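Local coordinates for tumour necrosis factor receptor (Ectromelia virus, PDB 3ON9), which probably blunts host immune defence by binding tumour necrosis factor and chemokines, the piece here being its chemokine-binding SECRET domain, at residues 128-133 / 137-142. Sequence-based numbering, arbitrary orientation.
Sequences VYANTD and SDMDVV
Met139 packs its CG against Ala130 CB, 3.5 Å away, and its end crosses Val128 at a slant. Its chain bends at the sulfur (chi3 -45°), which carries Met139 CE to within 3.8 Å of Val128 CG1. Val128 CG1, set anti to its own nitrogen (chi1 -179°), also meets Val141 CG2 at 4.2 Å. On the other face of the sheet, Val142 CG2 comes to the edge of the Tyr129 ring, near its plane, 4.1 Å from CE2. Strands 122-130 and 140-145 form a beta hairpin at one side of the five-stranded antiparallel sheet in this beta-sandwich, with 140-145 outermost. Tyr129 and Asp140 make the hydrogen-bonded antiparallel pair: Tyr129 N gives to Asp140 O at 3.0 Å and Asp140 N returns a bond to Tyr129 O at 2.9 Å. Asp140 O also takes a CA-H...O contact from Val128. Buried Asp140 has its carboxylate held by His109 NE2 and the backbone nitrogens of Leu106 and Met107, while Tyr129 stacks on His109 and hydrogen-bonds Glu111 through OH. Beyond the paired strands, a water accepts from Asn131 N at 2.8 Å and donates weakly to Asp138 O.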
loop_
_atom_site.group_PDB
_atom_site.type_symbol
_atom_site.label_atom_id
_atom_site.label_comp_id
_atom_site.label_asym_id
_atom_site.label_seq_id
_atom_site.Cartn_x
_atom_site.Cartn_y
_atom_site.Cartn_z
ATOM N N VAL A 128 5.263 0.028 5.165
ATOM C CA VAL A 128 6.490 0.492 5.802
ATOM C C VAL A 128 6.168 1.441 6.937
ATOM O O VAL A 128 5.542 2.487 6.730
ATOM C CB VAL A 128 7.394 1.191 4.778
ATOM C CG1 VAL A 128 8.688 1.657 5.436
ATOM C CG2 VAL A 128 7.699 0.239 3.623
ATOM N N TYR A 129 6.572 1.057 8.139
ATOM C CA TYR A 129 6.378 1.883 9.313
ATOM C C TYR A 129 7.715 2.482 9.708
ATOM O O TYR A 129 8.714 1.757 9.864
ATOM C CB TYR A 129 5.864 1.032 10.463
ATOM C CG TYR A 129 4.646 0.194 10.168
ATOM C CD1 TYR A 129 3.384 0.626 10.547
ATOM C CD2 TYR A 129 4.755 -1.046 9.526
ATOM C CE1 TYR A 129 2.270 -0.140 10.305
ATOM C CE2 TYR A 129 3.632 -1.823 9.281
ATOM C CZ TYR A 129 2.392 -1.361 9.681
ATOM O OH TYR A 129 1.267 -2.118 9.467
ATOM N N ALA A 130 7.747 3.799 9.872
ATOM C CA ALA A 130 8.975 4.481 10.251
ATOM C C ALA A 130 8.771 5.499 11.357
ATOM O O ALA A 130 7.803 6.255 11.345
ATOM C CB ALA A 130 9.599 5.167 9.034
ATOM N N ASN A 131 9.695 5.508 12.316
ATOM C CA ASN A 131 9.846 6.627 13.228
ATOM C C ASN A 131 10.858 7.560 12.595
ATOM O O ASN A 131 12.038 7.226 12.530
ATOM C CB ASN A 131 10.375 6.130 14.575
ATOM C CG ASN A 131 10.529 7.249 15.583
ATOM O OD1 ASN A 131 10.352 8.421 15.255
ATOM N ND2 ASN A 131 10.858 6.889 16.822
ATOM N N THR A 132 10.412 8.710 12.098
ATOM C CA THR A 132 11.317 9.638 11.430
ATOM C C THR A 132 12.424 10.158 12.342
ATOM O O THR A 132 13.411 10.699 11.860
ATOM C CB THR A 132 10.580 10.817 10.770
ATOM O OG1 THR A 132 9.976 11.644 11.774
ATOM C CG2 THR A 132 9.507 10.307 9.803
ATOM N N ASP A 133 12.264 9.964 13.652
ATOM C CA ASP A 133 13.311 10.294 14.620
ATOM C C ASP A 133 14.434 9.262 14.626
ATOM O O ASP A 133 15.521 9.522 15.157
ATOM C CB ASP A 133 12.742 10.379 16.039
ATOM C CG ASP A 133 11.847 11.584 16.251
ATOM O OD1 ASP A 133 11.925 12.554 15.465
ATOM O OD2 ASP A 133 11.063 11.562 17.226
ATOM N N SER A 137 17.645 2.557 8.810
ATOM C CA SER A 137 17.653 1.098 8.851
ATOM C C SER A 137 16.769 0.501 9.954
ATOM O O SER A 137 16.612 -0.718 10.028
ATOM C CB SER A 137 19.086 0.550 8.911
ATOM O OG SER A 137 19.891 1.322 9.771
ATOM N N ASP A 138 16.177 1.355 10.788
ATOM C CA ASP A 138 15.273 0.897 11.848
ATOM C C ASP A 138 13.796 0.856 11.439
ATOM O O ASP A 138 12.940 0.520 12.258
ATOM C CB ASP A 138 15.427 1.767 13.096
ATOM C CG ASP A 138 16.652 1.405 13.912
ATOM O OD1 ASP A 138 17.286 0.377 13.601
ATOM O OD2 ASP A 138 16.969 2.149 14.866
ATOM N N MET A 139 13.491 1.206 10.195
ATOM C CA MET A 139 12.114 1.099 9.704
ATOM C C MET A 139 11.690 -0.376 9.649
ATOM O O MET A 139 12.531 -1.252 9.473
ATOM C CB MET A 139 11.985 1.707 8.303
ATOM C CG MET A 139 12.389 3.163 8.177
ATOM S SD MET A 139 11.896 3.873 6.593
ATOM C CE MET A 139 12.391 2.579 5.459
ATOM N N ASP A 140 10.391 -0.646 9.790
ATOM C CA ASP A 140 9.853 -1.986 9.539
ATOM C C ASP A 140 9.315 -1.995 8.110
ATOM O O ASP A 140 8.476 -1.163 7.747
ATOM C CB ASP A 140 8.703 -2.318 10.499
ATOM C CG ASP A 140 9.171 -2.723 11.871
ATOM O OD1 ASP A 140 10.346 -3.126 12.028
ATOM O OD2 ASP A 140 8.347 -2.645 12.809
ATOM N N VAL A 141 9.818 -2.918 7.299
ATOM C CA VAL A 141 9.388 -3.066 5.919
ATOM C C VAL A 141 8.701 -4.409 5.752
ATOM O O VAL A 141 9.358 -5.460 5.805
ATOM C CB VAL A 141 10.570 -2.981 4.938
ATOM C CG1 VAL A 141 10.092 -3.232 3.508
ATOM C CG2 VAL A 141 11.256 -1.632 5.046
ATOM N N VAL A 142 7.384 -4.388 5.562
ATOM C CA VAL A 142 6.634 -5.623 5.353
ATOM C C VAL A 142 6.428 -5.798 3.849
ATOM O O VAL A 142 5.718 -5.004 3.220
ATOM C CB VAL A 142 5.270 -5.603 6.070
ATOM C CG1 VAL A 142 4.648 -6.988 6.036
ATOM C CG2 VAL A 142 5.420 -5.123 7.518
HETATM O O HOH W 1 11.679 3.492 12.342
#